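Local coordinates for kelch domain-containing protein (Colletotrichum graminicola M1.001, PDB 5C86) that probably oxidises alcohols as a fungal copper radical oxidase of the galactose oxidase and glyoxal oxidase family (AA5), at residues A[176-181]-A[421-426]; A[243-248]-A[332-337]; A[132-137]-A[199-204]. One frame throughout, in Å; residues are numbered along the deposited sequence.

Interaction 1 (A[176-181]-A[421-426])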
ATOM      1  N   ASP A 176      -9.208  -8.635 -14.817  1.00 14.38           N
ATOM      2  CA  ASP A 176      -7.926  -9.192 -14.462  1.00 14.78           C
ATOM      3  C   ASP A 176      -7.064  -8.204 -13.701  1.00 15.45           C
ATOM      4  O   ASP A 176      -5.868  -8.464 -13.516  1.00 17.61           O
ATOM      5  CB  ASP A 176      -7.223  -9.550 -15.762  1.00 16.16           C
ATOM      6  CG  ASP A 176      -6.988  -8.336 -16.689  1.00 18.16           C
ATOM      7  OD1 ASP A 176      -7.570  -7.176 -16.521  1.00 18.58           O
ATOM      8  OD2 ASP A 176      -6.214  -8.545 -17.688  1.00 23.21           O
ATOM      9  N   SER A 177      -7.601  -7.074 -13.272  1.00 13.76           N
ATOM     10  CA  SER A 177      -6.750  -5.958 -12.815  1.00 13.47           C
ATOM     11  C   SER A 177      -6.876  -5.759 -11.283  1.00 11.53           C
ATOM     12  O   SER A 177      -7.835  -6.289 -10.639  1.00 12.51           O
ATOM     13  CB  SER A 177      -7.159  -4.714 -13.559  1.00 16.19           C
ATOM     14  OG  SER A 177      -6.866  -4.983 -14.955  1.00 15.99           O
ATOM     15  N   HIS A 178      -5.965  -4.970 -10.726  1.00 11.06           N
ATOM     16  CA  HIS A 178      -5.928  -4.628  -9.304  1.00 10.77           C
ATOM     17  C   HIS A 178      -6.006  -5.875  -8.414  1.00 10.58           C
ATOM     18  O   HIS A 178      -6.677  -5.850  -7.374  1.00 11.77           O
ATOM     19  CB  HIS A 178      -7.013  -3.633  -8.915  1.00 10.86           C
ATOM     20  CG  HIS A 178      -7.104  -2.443  -9.801  1.00 10.98           C
ATOM     21  ND1 HIS A 178      -6.038  -1.709 -10.237  1.00 12.16           N
ATOM     22  CD2 HIS A 178      -8.198  -1.890 -10.343  1.00 12.58           C
ATOM     23  CE1 HIS A 178      -6.479  -0.685 -10.935  1.00 13.27           C
ATOM     24  NE2 HIS A 178      -7.783  -0.803 -11.075  1.00 12.66           N
ATOM     25  N   ALA A 179      -5.317  -6.934  -8.780  1.00 11.54           N
ATOM     26  CA  ALA A 179      -5.282  -8.103  -7.905  1.00 10.55           C
ATOM     27  C   ALA A 179      -4.763  -7.768  -6.493  1.00 11.05           C
ATOM     28  O   ALA A 179      -3.852  -6.890  -6.320  1.00 12.04           O
ATOM     29  CB  ALA A 179      -4.432  -9.191  -8.505  1.00 13.76           C
ATOM     30  N   TRP A 180      -5.337  -8.443  -5.500  1.00 10.72           N
ATOM     31  CA  TRP A 180      -4.942  -8.262  -4.092  1.00 10.87           C
ATOM     32  C   TRP A 180      -3.715  -9.200  -3.838  1.00 12.17           C
ATOM     33  O   TRP A 180      -3.857 -10.231  -3.244  1.00 13.00           O
ATOM     34  CB  TRP A 180      -6.083  -8.583  -3.173  1.00 11.28           C
ATOM     35  CG  TRP A 180      -7.348  -7.854  -3.347  1.00 10.91           C
ATOM     36  CD1 TRP A 180      -7.658  -6.888  -4.262  1.00 11.20           C
ATOM     37  CD2 TRP A 180      -8.538  -8.126  -2.657  1.00 10.99           C
ATOM     38  NE1 TRP A 180      -8.946  -6.470  -4.121  1.00 11.03           N
ATOM     39  CE2 TRP A 180      -9.545  -7.246  -3.145  1.00 11.59           C
ATOM     40  CE3 TRP A 180      -8.873  -9.005  -1.623  1.00 11.33           C
ATOM     41  CZ2 TRP A 180     -10.843  -7.223  -2.602  1.00 11.30           C
ATOM     42  CZ3 TRP A 180     -10.146  -8.974  -1.107  1.00 11.48           C
ATOM     43  CH2 TRP A 180     -11.120  -8.132  -1.584  1.00 11.82           C
ATOM     44  N   LEU A 181      -2.555  -8.814  -4.283  1.00 11.69           N
ATOM     45  CA  LEU A 181      -1.347  -9.650  -4.191  1.00 12.09           C
ATOM     46  C   LEU A 181      -0.618  -9.476  -2.853  1.00 12.41           C
ATOM     47  O   LEU A 181      -0.363  -8.344  -2.373  1.00 12.75           O
ATOM     48  CB  LEU A 181      -0.397  -9.301  -5.255  1.00 12.54           C
ATOM     49  CG  LEU A 181      -0.855  -9.392  -6.732  1.00 13.21           C
ATOM     50  CD1 LEU A 181       0.282  -9.080  -7.670  1.00 14.09           C
ATOM     51  CD2 LEU A 181      -1.430 -10.761  -7.009  1.00 13.97           C
ATOM     52  N   THR A 421       0.963   3.689  -3.166  1.00 11.32           N
ATOM     53  CA  THR A 421      -0.369   3.240  -3.570  1.00 11.93           C
ATOM     54  C   THR A 421      -0.924   4.020  -4.732  1.00 12.74           C
ATOM     55  O   THR A 421      -0.652   5.195  -4.899  1.00 11.60           O
ATOM     56  CB  THR A 421      -1.403   3.359  -2.388  1.00 13.59           C
ATOM     57  OG1 THR A 421      -2.591   2.591  -2.674  1.00 13.43           O
ATOM     58  CG2 THR A 421      -1.838   4.756  -1.993  1.00 12.59           C
ATOM     59  N   THR A 422      -1.750   3.349  -5.521  1.00 11.36           N
ATOM     60  CA  THR A 422      -2.562   3.980  -6.549  1.00 11.97           C
ATOM     61  C   THR A 422      -3.706   3.049  -6.823  1.00 10.72           C
ATOM     62  O   THR A 422      -3.528   1.831  -6.779  1.00 11.74           O
ATOM     63  CB  THR A 422      -1.705   4.267  -7.822  1.00 12.78           C
ATOM     64  OG1 THR A 422      -2.531   5.036  -8.697  1.00 13.23           O
ATOM     65  CG2 THR A 422      -1.261   3.071  -8.535  1.00 12.74           C
ATOM     66  N   HIS A 423      -4.869   3.577  -7.143  1.00 10.32           N
ATOM     67  CA  HIS A 423      -5.986   2.765  -7.591  1.00 11.35           C
ATOM     68  C   HIS A 423      -6.414   1.659  -6.632  1.00 11.88           C
ATOM     69  O   HIS A 423      -6.925   0.646  -7.082  1.00 12.56           O
ATOM     70  CB  HIS A 423      -5.676   2.115  -8.986  1.00 11.83           C
ATOM     71  CG  HIS A 423      -5.666   3.066 -10.115  1.00 13.03           C
ATOM     72  ND1 HIS A 423      -4.667   3.994 -10.319  1.00 16.00           N
ATOM     73  CD2 HIS A 423      -6.627   3.331 -11.049  1.00 14.31           C
ATOM     74  CE1 HIS A 423      -5.016   4.786 -11.335  1.00 16.73           C
ATOM     75  NE2 HIS A 423      -6.168   4.376 -11.803  1.00 15.78           N
ATOM     76  N   THR A 424      -6.290   1.949  -5.346  1.00 11.92           N
ATOM     77  CA  THR A 424      -6.647   1.054  -4.231  1.00 12.43           C
ATOM     78  C   THR A 424      -5.611  -0.011  -3.982  1.00 12.87           C
ATOM     79  O   THR A 424      -5.799  -0.774  -3.013  1.00 14.00           O
ATOM     80  CB  THR A 424      -8.080   0.343  -4.317  1.00 12.90           C
ATOM     81  OG1 THR A 424      -8.023  -0.784  -5.206  1.00 13.82           O
ATOM     82  CG2 THR A 424      -9.140   1.319  -4.725  1.00 13.71           C
ATOM     83  N   VAL A 425      -4.519  -0.080  -4.769  1.00 11.43           N
ATOM     84  CA  VAL A 425      -3.583  -1.190  -4.709  1.00 10.45           C
ATOM     85  C   VAL A 425      -2.364  -0.733  -3.902  1.00 11.40           C
ATOM     86  O   VAL A 425      -1.731   0.275  -4.234  1.00 11.93           O
ATOM     87  CB  VAL A 425      -3.152  -1.711  -6.076  1.00 11.65           C
ATOM     88  CG1 VAL A 425      -2.092  -2.786  -5.920  1.00 12.42           C
ATOM     89  CG2 VAL A 425      -4.377  -2.137  -6.873  1.00 12.86           C
ATOM     90  N   ASN A 426      -1.980  -1.479  -2.866  1.00 10.65           N
ATOM     91  CA  ASN A 426      -0.798  -1.228  -2.081  1.00  9.80           C
ATOM     92  C   ASN A 426      -0.304  -2.577  -1.586  1.00 10.18           C
ATOM     93  O   ASN A 426      -0.688  -3.030  -0.473  1.00 10.81           O
ATOM     94  CB  ASN A 426      -1.015  -0.248  -0.943  1.00  9.94           C
ATOM     95  CG  ASN A 426       0.241   0.049  -0.186  1.00 10.74           C
ATOM     96  OD1 ASN A 426       1.278  -0.635  -0.383  1.00 10.53           O
ATOM     97  ND2 ASN A 426       0.201   1.080   0.659  1.00 11.09           N
TER
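His-178 and His-423 meet through their margins, with neither imidazole lying over the other. The ring centroids are 5.6 Å apart and the planes only 23° from parallel, too far displaced for a stack. The closest approach is from ring carbon to methylene, His-178 CE1 to His-423 CB at 3.5 Å. The backbone of His-423 covers one face of its partner: His-423 O stands 4.0 Å above the plane of the His-178 ring, over its centre. Val-425 completes the contact, running at about a right angle to His-178, with Val-425 CG2 3.7 Å from His-178 CB. In His-178, CG stands opposite the carbonyl carbon and next to the backbone N (chi1 -49°), which carries the ring toward the 421-426 segment.

This segment presents its groups through a type I' turn from Thr-422 to Val-425, closed by Val-425 N to Thr-422 O at 2.9 Å. The two central residues, His-423 and Thr-424, both have positive phi. Thr-424 OG1 donates to His-423 O at 2.6 Å, in the carbonyl plane and on a lone pair, so the oxygen over the His-178 ring is itself engaged.

The polar ends of both imidazoles look elsewhere. His-423 ND1 donates to Thr-422 OG1 at 2.9 Å, the hydroxyl lying near the ring plane and also bonded to Val-17 O. His-178 NE2 is paired with Tyr-245 OH. Chemically, then, apolar and van der Waals contacts join the segments, while separate hydrogen bonds restrict the rotation of each ring. With ND1 engaged, NE2 would be left for the metal, absent from this apo model, which is consistent with the role of His-423 as a copper ligand together with Tyr-120 and His-335.

Interaction 2 (A[243-248]-A[332-337])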
ATOM      1  N   LYS A 243     -19.100  -6.178  -7.436  1.00 14.01           N
ATOM      2  CA  LYS A 243     -19.101  -7.321  -8.375  1.00 15.33           C
ATOM      3  C   LYS A 243     -18.628  -7.001  -9.768  1.00 13.73           C
ATOM      4  O   LYS A 243     -18.318  -7.881 -10.537  1.00 15.58           O
ATOM      5  CB  LYS A 243     -20.498  -7.939  -8.453  1.00 19.02           C
ATOM      6  CG  LYS A 243     -20.965  -8.667  -7.261  1.00 21.73           C
ATOM      7  CD  LYS A 243     -22.380  -9.257  -7.527  0.80 23.65           C
ATOM      8  CE  LYS A 243     -23.462  -8.249  -7.247  0.70 25.56           C
ATOM      9  NZ  LYS A 243     -24.765  -8.841  -7.680  0.55 29.26           N
ATOM     10  N   GLY A 244     -18.456  -5.720 -10.069  1.00 12.48           N
ATOM     11  CA  GLY A 244     -17.803  -5.241 -11.241  1.00 13.67           C
ATOM     12  C   GLY A 244     -17.059  -3.968 -10.970  1.00 13.84           C
ATOM     13  O   GLY A 244     -17.303  -3.329  -9.960  1.00 15.27           O
ATOM     14  N   TYR A 245     -16.231  -3.586 -11.912  1.00 13.51           N
ATOM     15  CA  TYR A 245     -15.463  -2.321 -11.792  1.00 14.93           C
ATOM     16  C   TYR A 245     -16.370  -1.130 -11.586  1.00 14.11           C
ATOM     17  O   TYR A 245     -16.091  -0.218 -10.803  1.00 14.39           O
ATOM     18  CB  TYR A 245     -14.533  -2.148 -12.997  1.00 14.32           C
ATOM     19  CG  TYR A 245     -13.288  -1.342 -12.763  1.00 14.96           C
ATOM     20  CD1 TYR A 245     -13.300   0.052 -12.626  1.00 15.47           C
ATOM     21  CD2 TYR A 245     -12.086  -1.956 -12.671  1.00 13.65           C
ATOM     22  CE1 TYR A 245     -12.115   0.738 -12.346  1.00 16.01           C
ATOM     23  CE2 TYR A 245     -10.918  -1.306 -12.438  1.00 14.05           C
ATOM     24  CZ  TYR A 245     -10.907   0.047 -12.255  1.00 13.44           C
ATOM     25  OH  TYR A 245      -9.765   0.750 -12.007  1.00 13.49           O
ATOM     26  N   THR A 246     -17.499  -1.124 -12.310  1.00 14.51           N
ATOM     27  CA  THR A 246     -18.508  -0.096 -12.178  1.00 13.58           C
ATOM     28  C   THR A 246     -19.859  -0.730 -12.303  1.00 14.73           C
ATOM     29  O   THR A 246     -20.027  -1.890 -12.729  1.00 15.21           O
ATOM     30  CB  THR A 246     -18.416   0.996 -13.281  1.00 14.47           C
ATOM     31  OG1 THR A 246     -18.645   0.390 -14.558  1.00 15.39           O
ATOM     32  CG2 THR A 246     -17.098   1.690 -13.269  1.00 14.88           C
ATOM     33  N   GLY A 247     -20.811   0.047 -11.915  1.00 14.32           N
ATOM     34  CA  GLY A 247     -22.213  -0.300 -12.158  1.00 16.48           C
ATOM     35  C   GLY A 247     -22.962  -1.016 -11.057  1.00 17.43           C
ATOM     36  O   GLY A 247     -24.193  -1.173 -11.147  1.00 18.55           O
ATOM     37  N   TYR A 248     -22.276  -1.444 -10.025  1.00 16.02           N
ATOM     38  CA  TYR A 248     -22.895  -2.109  -8.893  1.00 15.68           C
ATOM     39  C   TYR A 248     -22.697  -1.327  -7.629  1.00 15.61           C
ATOM     40  O   TYR A 248     -21.793  -0.523  -7.509  1.00 14.86           O
ATOM     41  CB  TYR A 248     -22.208  -3.445  -8.687  1.00 17.35           C
ATOM     42  CG  TYR A 248     -22.418  -4.419  -9.805  1.00 20.58           C
ATOM     43  CD1 TYR A 248     -23.550  -5.236  -9.803  1.00 24.29           C
ATOM     44  CD2 TYR A 248     -21.575  -4.469 -10.858  1.00 22.81           C
ATOM     45  CE1 TYR A 248     -23.767  -6.132 -10.843  1.00 25.30           C
ATOM     46  CE2 TYR A 248     -21.759  -5.371 -11.895  1.00 24.96           C
ATOM     47  CZ  TYR A 248     -22.876  -6.162 -11.878  1.00 26.82           C
ATOM     48  OH  TYR A 248     -23.064  -7.037 -12.903  1.00 37.32           O
ATOM     49  N   ARG A 332     -13.536  11.165  -1.651  1.00 14.37           N
ATOM     50  CA  ARG A 332     -12.307  10.473  -2.026  1.00 13.97           C
ATOM     51  C   ARG A 332     -12.690   9.159  -2.671  1.00 14.81           C
ATOM     52  O   ARG A 332     -12.662   8.130  -2.032  1.00 13.55           O
ATOM     53  CB  ARG A 332     -11.441  10.272  -0.772  1.00 15.02           C
ATOM     54  CG  ARG A 332     -11.003  11.575  -0.060  1.00 14.90           C
ATOM     55  CD  ARG A 332     -10.137  12.516  -0.832  1.00 16.85           C
ATOM     56  NE  ARG A 332      -9.853  13.751  -0.041  1.00 17.42           N
ATOM     57  CZ  ARG A 332      -9.417  14.910  -0.559  1.00 20.09           C
ATOM     58  NH1 ARG A 332      -9.181  15.037  -1.828  1.00 20.58           N
ATOM     59  NH2 ARG A 332      -9.238  15.942   0.241  1.00 19.48           N
ATOM     60  N   ASN A 333     -13.004   9.247  -3.951  1.00 14.55           N
ATOM     61  CA  ASN A 333     -13.561   8.131  -4.662  1.00 12.91           C
ATOM     62  C   ASN A 333     -12.543   7.603  -5.617  1.00 12.14           C
ATOM     63  O   ASN A 333     -11.400   7.389  -5.237  1.00 13.15           O
ATOM     64  CB  ASN A 333     -14.926   8.488  -5.319  1.00 12.72           C
ATOM     65  CG  ASN A 333     -15.997   8.815  -4.353  1.00 14.33           C
ATOM     66  OD1 ASN A 333     -15.933   8.525  -3.159  1.00 14.41           O
ATOM     67  ND2 ASN A 333     -17.081   9.419  -4.891  1.00 14.44           N
ATOM     68  N   TYR A 334     -12.870   7.349  -6.884  1.00 11.84           N
ATOM     69  CA  TYR A 334     -11.862   6.868  -7.842  1.00 11.42           C
ATOM     70  C   TYR A 334     -10.689   7.849  -7.931  1.00 12.64           C
ATOM     71  O   TYR A 334     -10.878   9.054  -7.945  1.00 14.52           O
ATOM     72  CB  TYR A 334     -12.512   6.713  -9.231  1.00 12.21           C
ATOM     73  CG  TYR A 334     -11.725   5.889 -10.194  1.00 11.93           C
ATOM     74  CD1 TYR A 334     -11.418   4.559  -9.913  1.00 12.16           C
ATOM     75  CD2 TYR A 334     -11.312   6.353 -11.450  1.00 13.77           C
ATOM     76  CE1 TYR A 334     -10.744   3.791 -10.777  1.00 12.98           C
ATOM     77  CE2 TYR A 334     -10.609   5.506 -12.343  1.00 14.08           C
ATOM     78  CZ  TYR A 334     -10.343   4.224 -11.986  1.00 13.71           C
ATOM     79  OH  TYR A 334      -9.723   3.323 -12.876  1.00 15.09           O
ATOM     80  N   HIS A 335      -9.490   7.281  -7.906  1.00 12.68           N
ATOM     81  CA  HIS A 335      -8.214   7.983  -7.982  1.00 12.63           C
ATOM     82  C   HIS A 335      -7.811   8.700  -6.706  1.00 13.44           C
ATOM     83  O   HIS A 335      -6.904   9.536  -6.759  1.00 14.25           O
ATOM     84  CB  HIS A 335      -8.139   8.901  -9.221  1.00 13.05           C
ATOM     85  CG  HIS A 335      -8.014   8.150 -10.502  1.00 13.21           C
ATOM     86  ND1 HIS A 335      -8.163   8.767 -11.725  1.00 15.92           N
ATOM     87  CD2 HIS A 335      -7.690   6.874 -10.782  1.00 13.83           C
ATOM     88  CE1 HIS A 335      -7.931   7.906 -12.682  1.00 15.84           C
ATOM     89  NE2 HIS A 335      -7.649   6.748 -12.154  1.00 16.69           N
ATOM     90  N   SER A 336      -8.452   8.363  -5.606  1.00 11.71           N
ATOM     91  CA  SER A 336      -8.020   8.806  -4.246  1.00 10.93           C
ATOM     92  C   SER A 336      -6.926   7.854  -3.713  1.00 11.26           C
ATOM     93  O   SER A 336      -6.750   6.749  -4.172  1.00 11.82           O
ATOM     94  CB  SER A 336      -9.184   8.863  -3.278  1.00 13.26           C
ATOM     95  OG  SER A 336      -9.751   7.550  -3.045  1.00 12.42           O
ATOM     96  N   THR A 337      -6.166   8.433  -2.811  1.00 11.47           N
ATOM     97  CA  THR A 337      -5.009   7.757  -2.222  1.00 11.38           C
ATOM     98  C   THR A 337      -5.012   7.968  -0.706  1.00 11.99           C
ATOM     99  O   THR A 337      -5.565   8.915  -0.192  1.00 11.91           O
ATOM    100  CB  THR A 337      -3.704   8.241  -2.849  1.00 13.02           C
ATOM    101  OG1 THR A 337      -3.634   9.678  -2.728  1.00 13.42           O
ATOM    102  CG2 THR A 337      -3.526   7.754  -4.269  1.00 13.06           C
TER
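Tyr-245 and Tyr-334 both extend CG opposite the backbone N, at chi1 -152° and -164°, and these extended side chains bring two phenols together from separate loops. Their hydroxyls meet in a short hydrogen bond, Tyr-245 OH to Tyr-334 OH at 2.7 Å, in which either could donate. Each oxygen approaches the other ring at its edge and near its plane. The rings themselves are steeply inclined, planes 76° apart, with an apolar touch between Tyr-245 CE1 and Tyr-334 CE1 at 3.7 Å.

Both oxygens have further partners: Tyr-245 is the phenol that holds His-178, and Tyr-334 OH pairs with Tyr-120 OH, giving a buried chain of polar groups. His-335 lies against one face of the Tyr-334 ring, its CD2 3.6 Å above the plane. A type II turn from Asn-333 to Ser-336 sets the two neighbours: Asn-333 O accepts from Ser-336 N at 3.1 Å and from Ser-336 OG at 2.7 Å.

A tyrosine followed directly by a copper-binding histidine, beside the copper-binding Tyr-120, matches the copper site of galactose oxidase, although the metal is absent from this model; Tyr-334 probably corresponds to the axial tyrosine there.

Interaction 3 (A[132-137]-A[199-204])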
ATOM      1  N   PHE A 132       6.996  -9.225  -8.933  1.00 15.32           N
ATOM      2  CA  PHE A 132       6.001 -10.066  -9.663  1.00 14.67           C
ATOM      3  C   PHE A 132       4.882  -9.168 -10.105  1.00 16.93           C
ATOM      4  O   PHE A 132       4.351  -8.372  -9.270  1.00 14.91           O
ATOM      5  CB  PHE A 132       5.485 -11.166  -8.761  1.00 15.84           C
ATOM      6  CG  PHE A 132       4.392 -12.000  -9.301  1.00 15.60           C
ATOM      7  CD1 PHE A 132       4.593 -12.841 -10.398  1.00 16.97           C
ATOM      8  CD2 PHE A 132       3.113 -11.919  -8.747  1.00 17.10           C
ATOM      9  CE1 PHE A 132       3.582 -13.712 -10.806  1.00 16.24           C
ATOM     10  CE2 PHE A 132       2.078 -12.748  -9.218  1.00 18.21           C
ATOM     11  CZ  PHE A 132       2.310 -13.647 -10.251  1.00 17.33           C
ATOM     12  N   VAL A 133       4.484  -9.289 -11.377  1.00 14.51           N
ATOM     13  CA  VAL A 133       3.265  -8.565 -11.838  1.00 14.14           C
ATOM     14  C   VAL A 133       2.327  -9.538 -12.510  1.00 16.77           C
ATOM     15  O   VAL A 133       2.776 -10.548 -13.123  1.00 16.34           O
ATOM     16  CB  VAL A 133       3.555  -7.389 -12.794  1.00 14.48           C
ATOM     17  CG1 VAL A 133       4.545  -6.387 -12.233  1.00 15.35           C
ATOM     18  CG2 VAL A 133       4.147  -7.854 -14.118  1.00 15.57           C
ATOM     19  N   ILE A 134       1.029  -9.233 -12.419  1.00 14.42           N
ATOM     20  CA  ILE A 134       0.063 -10.024 -13.116  1.00 14.60           C
ATOM     21  C   ILE A 134      -1.169  -9.190 -13.404  1.00 15.42           C
ATOM     22  O   ILE A 134      -1.520  -8.269 -12.660  1.00 14.87           O
ATOM     23  CB  ILE A 134      -0.265 -11.335 -12.360  1.00 13.99           C
ATOM     24  CG1 ILE A 134      -0.992 -12.371 -13.278  1.00 16.56           C
ATOM     25  CG2 ILE A 134      -1.080 -11.063 -11.073  1.00 14.75           C
ATOM     26  CD1 ILE A 134      -1.053 -13.747 -12.706  1.00 17.68           C
ATOM     27  N   GLY A 135      -1.839  -9.561 -14.494  1.00 14.14           N
ATOM     28  CA  GLY A 135      -2.982  -8.784 -14.968  1.00 14.06           C
ATOM     29  C   GLY A 135      -2.724  -7.420 -15.515  1.00 13.31           C
ATOM     30  O   GLY A 135      -1.607  -7.032 -15.867  1.00 15.27           O
ATOM     31  N   GLY A 136      -3.790  -6.643 -15.606  1.00 13.71           N
ATOM     32  CA  GLY A 136      -3.702  -5.238 -15.930  1.00 16.65           C
ATOM     33  C   GLY A 136      -4.107  -5.036 -17.403  1.00 16.50           C
ATOM     34  O   GLY A 136      -3.221  -5.015 -18.270  1.00 17.20           O
ATOM     35  N   SER A 137      -5.374  -4.690 -17.623  1.00 14.41           N
ATOM     36  CA  SER A 137      -5.862  -4.458 -19.001  1.00 16.13           C
ATOM     37  C   SER A 137      -6.341  -3.076 -19.315  1.00 15.17           C
ATOM     38  O   SER A 137      -7.066  -2.835 -20.330  1.00 16.07           O
ATOM     39  CB  SER A 137      -6.840  -5.586 -19.358  1.00 17.64           C
ATOM     40  OG  SER A 137      -7.980  -5.628 -18.525  1.00 17.71           O
ATOM     41  N   ASN A 199      -6.066 -17.600  -5.179  1.00 15.53           N
ATOM     42  CA  ASN A 199      -5.091 -18.493  -5.843  1.00 16.73           C
ATOM     43  C   ASN A 199      -3.720 -18.233  -5.319  1.00 17.86           C
ATOM     44  O   ASN A 199      -3.299 -17.068  -5.171  1.00 17.06           O
ATOM     45  CB  ASN A 199      -5.094 -18.262  -7.299  1.00 16.71           C
ATOM     46  CG  ASN A 199      -6.402 -18.719  -7.960  1.00 19.80           C
ATOM     47  OD1 ASN A 199      -6.579 -19.931  -8.225  1.00 20.02           O
ATOM     48  ND2 ASN A 199      -7.330 -17.831  -8.134  1.00 17.47           N
ATOM     49  N   TRP A 200      -2.969 -19.315  -5.109  1.00 15.44           N
ATOM     50  CA  TRP A 200      -1.566 -19.196  -4.901  1.00 15.21           C
ATOM     51  C   TRP A 200      -0.787 -19.198  -6.183  1.00 17.50           C
ATOM     52  O   TRP A 200      -1.153 -19.932  -7.085  1.00 19.80           O
ATOM     53  CB  TRP A 200      -1.082 -20.391  -4.062  1.00 14.46           C
ATOM     54  CG  TRP A 200      -1.471 -20.403  -2.683  1.00 15.66           C
ATOM     55  CD1 TRP A 200      -2.427 -21.151  -2.095  1.00 16.09           C
ATOM     56  CD2 TRP A 200      -0.894 -19.586  -1.631  1.00 15.86           C
ATOM     57  NE1 TRP A 200      -2.474 -20.901  -0.750  1.00 18.39           N
ATOM     58  CE2 TRP A 200      -1.539 -19.935  -0.460  1.00 16.69           C
ATOM     59  CE3 TRP A 200       0.110 -18.615  -1.590  1.00 16.30           C
ATOM     60  CZ2 TRP A 200      -1.272 -19.312   0.763  1.00 17.96           C
ATOM     61  CZ3 TRP A 200       0.389 -18.022  -0.335  1.00 16.01           C
ATOM     62  CH2 TRP A 200      -0.297 -18.396   0.788  1.00 16.67           C
ATOM     63  N   TYR A 201       0.252 -18.361  -6.271  1.00 15.89           N
ATOM     64  CA  TYR A 201       1.217 -18.322  -7.335  1.00 16.34           C
ATOM     65  C   TYR A 201       2.586 -18.538  -6.747  1.00 20.46           C
ATOM     66  O   TYR A 201       2.883 -18.125  -5.599  1.00 18.65           O
ATOM     67  CB  TYR A 201       1.226 -17.018  -8.079  1.00 17.96           C
ATOM     68  CG  TYR A 201      -0.032 -16.787  -8.902  1.00 18.13           C
ATOM     69  CD1 TYR A 201      -0.083 -17.229 -10.208  1.00 19.86           C
ATOM     70  CD2 TYR A 201      -1.164 -16.163  -8.388  1.00 16.51           C
ATOM     71  CE1 TYR A 201      -1.228 -17.045 -10.981  1.00 19.09           C
ATOM     72  CE2 TYR A 201      -2.295 -15.986  -9.149  1.00 17.84           C
ATOM     73  CZ  TYR A 201      -2.339 -16.446 -10.452  1.00 18.80           C
ATOM     74  OH  TYR A 201      -3.442 -16.265 -11.286  1.00 17.39           O
ATOM     75  N   ASP A 202       3.432 -19.271  -7.489  1.00 20.86           N
ATOM     76  CA  ASP A 202       4.820 -19.489  -7.140  1.00 24.06           C
ATOM     77  C   ASP A 202       5.589 -18.814  -8.210  1.00 25.29           C
ATOM     78  O   ASP A 202       5.330 -19.015  -9.409  1.00 23.84           O
ATOM     79  CB  ASP A 202       5.107 -20.996  -7.110  1.00 26.07           C
ATOM     80  CG  ASP A 202       6.552 -21.341  -6.693  1.00 29.83           C
ATOM     81  OD1 ASP A 202       7.426 -20.486  -6.567  1.00 26.95           O
ATOM     82  OD2 ASP A 202       6.779 -22.555  -6.522  1.00 34.32           O
ATOM     83  N   THR A 203       6.496 -17.938  -7.820  1.00 21.83           N
ATOM     84  CA  THR A 203       7.225 -17.123  -8.694  1.00 20.35           C
ATOM     85  C   THR A 203       8.607 -17.695  -9.022  1.00 22.68           C
ATOM     86  O   THR A 203       9.371 -16.999  -9.696  1.00 24.73           O
ATOM     87  CB  THR A 203       7.401 -15.680  -8.163  1.00 22.59           C
ATOM     88  OG1 THR A 203       8.199 -15.725  -6.974  1.00 20.60           O
ATOM     89  CG2 THR A 203       5.984 -15.045  -7.888  1.00 22.56           C
ATOM     90  N   LYS A 204       8.908 -18.877  -8.530  1.00 25.28           N
ATOM     91  CA  LYS A 204      10.260 -19.437  -8.724  1.00 25.88           C
ATOM     92  C   LYS A 204      10.203 -20.297 -10.023  1.00 28.10           C
ATOM     93  O   LYS A 204       9.138 -20.828 -10.391  1.00 23.97           O
ATOM     94  CB  LYS A 204      10.617 -20.299  -7.550  1.00 29.36           C
ATOM     95  CG  LYS A 204      10.719 -19.577  -6.206  1.00 28.88           C
ATOM     96  CD  LYS A 204      11.310 -20.511  -5.151  1.00 28.28           C
ATOM     97  CE  LYS A 204      10.578 -21.800  -4.850  1.00 29.22           C
ATOM     98  NZ  LYS A 204       9.124 -21.732  -4.619  1.00 29.03           N
TER
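Phe-132 and Thr-203 form the tightest part of this contact, a CH-pi interaction. Thr-203 CG2 sits over the face of the phenyl ring, 3.9 Å from the centroid of the Phe-132 ring and 26° off its normal. It lies toward one side of the ring, nearest to Phe-132 CD1 at 3.6 Å. An extended chi1 of 174° in Phe-132 swings its ring across to the other strand. In Thr-203 the methyl lies opposite the carbonyl carbon, while its hydroxyl is turned to Gly-187 O; the residue thus divides its polar and apolar branches between two partners.

The second close touch is Ile-134 against Tyr-201. These side chains reach in from opposite directions, and the methyl Ile-134 CD1 comes to 3.7 Å from Tyr-201 CE1. Tyr-201 OH is anchored on Pro-163 O, which restrains the ring that the isoleucine meets.

Between the two touches the packing is less intimate. Phe-132 CZ stays 4.1 Å from Tyr-201 CG, and the rings, with planes 43° apart and centroids separated by 5.9 Å, neither stack nor meet edge to face. On the partly exposed side Asp-202 points away from the 132-137 segment. Asp-202 OD1 there accepts from Lys-204 N at 2.9 Å, an Asx turn, and from Lys-204 NZ at 2.9 Å in a salt bridge, the two donors arriving from opposite faces of the carboxylate plane.

Phe-132 and Ile-134, alternate residues of strand 131-134, therefore pack against Tyr-201 and Thr-203 from strand 197-202 and its end. These strands belong to successive four-stranded antiparallel sheets, and such apolar packing between sheet faces is characteristic of neighbouring blades in a kelch-type beta-propeller.

Overall arrangement
From the N terminus, interaction 3 opens first at 132-137 and closes at 199-204, joining two successive propeller blades. Before it closes, interaction 1 opens at 176-181, so the two spans cross; Asp-176 OD1 bonded to Ser-137 OG at 2.6 Å links them directly. Interaction 1 closes only at 421-426, within the early set domain family region, so it ties that part of the chain to the propeller, and its span encloses all of interaction 2, from 243-248 to 332-337. Those two meet at the copper site, where His-423 NE2 packs 2.8 Å from His-335 NE2. Interactions 2 and 3 follow in series without touching, their nearest atoms about 8 Å apart.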